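Local coordinates for protein YCGM (Escherichia coli, PDB 1NR9), which is a putative isomerase of the fumarylacetoacetate hydrolase family and carries a bound magnesium ion, at residues T208-D212 with G213-T217. Sequence-based numbering, arbitrary orientation.
Sequences TVTFD and GHSLT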
loop_
_atom_site.group_PDB
_atom_site.type_symbol
_atom_site.label_atom_id
_atom_site.label_comp_id
_atom_site.label_asym_id
_atom_site.label_seq_id
_atom_site.Cartn_x
_atom_site.Cartn_y
_atom_site.Cartn_z
ATOM N N THR A 208 -0.454 -15.925 -22.104
ATOM C CA THR A 208 -0.865 -14.827 -22.957
ATOM C C THR A 208 -2.161 -14.233 -22.364
ATOM O O THR A 208 -3.133 -14.941 -22.110
ATOM C CB THR A 208 -1.032 -15.295 -24.434
ATOM O OG1 THR A 208 -2.299 -15.918 -24.617
ATOM C CG2 THR A 208 0.030 -16.303 -24.785
ATOM N N VAL A 209 -2.132 -12.935 -22.084
ATOM C CA VAL A 209 -3.266 -12.226 -21.501
ATOM C C VAL A 209 -3.990 -11.498 -22.626
ATOM O O VAL A 209 -3.364 -11.089 -23.608
ATOM C CB VAL A 209 -2.786 -11.202 -20.446
ATOM C CG1 VAL A 209 -1.889 -10.176 -21.093
ATOM C CG2 VAL A 209 -3.969 -10.509 -19.811
ATOM N N THR A 210 -5.304 -11.328 -22.494
ATOM C CA THR A 210 -6.066 -10.671 -23.552
ATOM C C THR A 210 -7.272 -9.892 -23.096
ATOM O O THR A 210 -8.037 -10.359 -22.254
ATOM C CB THR A 210 -6.567 -11.697 -24.568
ATOM O OG1 THR A 210 -5.475 -12.138 -25.371
ATOM C CG2 THR A 210 -7.640 -11.099 -25.453
ATOM N N PHE A 211 -7.451 -8.704 -23.663
ATOM C CA PHE A 211 -8.617 -7.902 -23.337
ATOM C C PHE A 211 -9.046 -7.149 -24.588
ATOM O O PHE A 211 -8.237 -6.471 -25.230
ATOM C CB PHE A 211 -8.339 -6.970 -22.139
ATOM C CG PHE A 211 -7.697 -5.652 -22.493
ATOM C CD1 PHE A 211 -8.463 -4.490 -22.567
ATOM C CD2 PHE A 211 -6.331 -5.565 -22.736
ATOM C CE1 PHE A 211 -7.873 -3.257 -22.882
ATOM C CE2 PHE A 211 -5.734 -4.337 -23.050
ATOM C CZ PHE A 211 -6.511 -3.181 -23.122
ATOM N N ASP A 212 -10.316 -7.338 -24.949
ATOM C CA ASP A 212 -10.944 -6.728 -26.122
ATOM C C ASP A 212 -10.065 -6.450 -27.332
ATOM O O ASP A 212 -9.726 -5.300 -27.626
ATOM C CB ASP A 212 -11.666 -5.438 -25.733
ATOM C CG ASP A 212 -13.152 -5.651 -25.501
ATOM O OD1 ASP A 212 -13.886 -4.645 -25.376
ATOM O OD2 ASP A 212 -13.583 -6.827 -25.443
ATOM N N GLY A 213 -9.699 -7.507 -28.041
ATOM C CA GLY A 213 -8.898 -7.329 -29.239
ATOM C C GLY A 213 -7.411 -7.099 -29.057
ATOM O O GLY A 213 -6.687 -6.921 -30.044
ATOM N N HIS A 214 -6.939 -7.110 -27.813
ATOM C CA HIS A 214 -5.522 -6.900 -27.551
ATOM C C HIS A 214 -4.886 -8.047 -26.776
ATOM O O HIS A 214 -5.450 -8.539 -25.783
ATOM C CB HIS A 214 -5.339 -5.589 -26.799
ATOM C CG HIS A 214 -5.679 -4.387 -27.618
ATOM N ND1 HIS A 214 -4.867 -3.926 -28.632
ATOM C CD2 HIS A 214 -6.758 -3.570 -27.600
ATOM C CE1 HIS A 214 -5.428 -2.875 -29.202
ATOM N NE2 HIS A 214 -6.577 -2.638 -28.595
ATOM N N SER A 215 -3.711 -8.475 -27.234
ATOM C CA SER A 215 -3.003 -9.566 -26.585
ATOM C C SER A 215 -1.517 -9.326 -26.434
ATOM O O SER A 215 -0.892 -8.613 -27.220
ATOM C CB SER A 215 -3.201 -10.867 -27.353
ATOM O OG SER A 215 -4.570 -11.197 -27.446
ATOM N N LEU A 216 -0.967 -9.946 -25.398
ATOM C CA LEU A 216 0.444 -9.883 -25.081
ATOM C C LEU A 216 0.780 -11.264 -24.585
ATOM O O LEU A 216 -0.033 -11.906 -23.911
ATOM C CB LEU A 216 0.726 -8.899 -23.952
ATOM C CG LEU A 216 0.751 -7.414 -24.262
ATOM C CD1 LEU A 216 1.281 -6.685 -23.029
ATOM C CD2 LEU A 216 1.638 -7.145 -25.483
ATOM N N THR A 217 1.975 -11.728 -24.915
ATOM C CA THR A 217 2.398 -13.031 -24.455
ATOM C C THR A 217 3.742 -12.857 -23.771
ATOM O O THR A 217 4.659 -12.243 -24.326
ATOM C CB THR A 217 2.519 -14.021 -25.629
ATOM O OG1 THR A 217 1.240 -14.147 -26.265
ATOM C CG2 THR A 217 2.969 -15.392 -25.137
#
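A beta hairpin reverses through the two-residue turn Asp212-Gly213, where Phe211 and His214 form an antiparallel hydrogen-bonded pair closing a type I' turn. Phe211 N reaches His214 O at 2.9 Å in that carbonyl's plane, whereas the return bond from His214 N to Phe211 O, 3.0 Å, comes from 49° above the carbonyl plane. Both turn residues have positive phi, as type I' requires. Asp212 hydrogen-bonds through OD1 to Thr148 OG1 and through OD2 to Thr149 N, at the start of strand 149-154. Two residues on, Val209 N to Leu216 O (3.0 Å) and Leu216 N to Val209 O (3.2 Å) repeat the paired bonds. These strands form one side of a four-stranded antiparallel sheet, strand 214-219 being outermost within the chain and strand 206-211 bonding next to strand 149-154. On one face, Phe211 and His214 set their rings obliquely, planes at 36°; CE2 of Phe211 meets CB of His214 at 4.0 Å, and the same face packs on Val100 and Ile136. With chi1 -67°, the imidazole lies beside its own backbone N and also meets the Trp9 ring. On the other face, Thr210 and Ser215, a non-hydrogen-bonded backbone pair, join hydroxyls by a hydrogen bond, OG1 to OG, 2.5 Å.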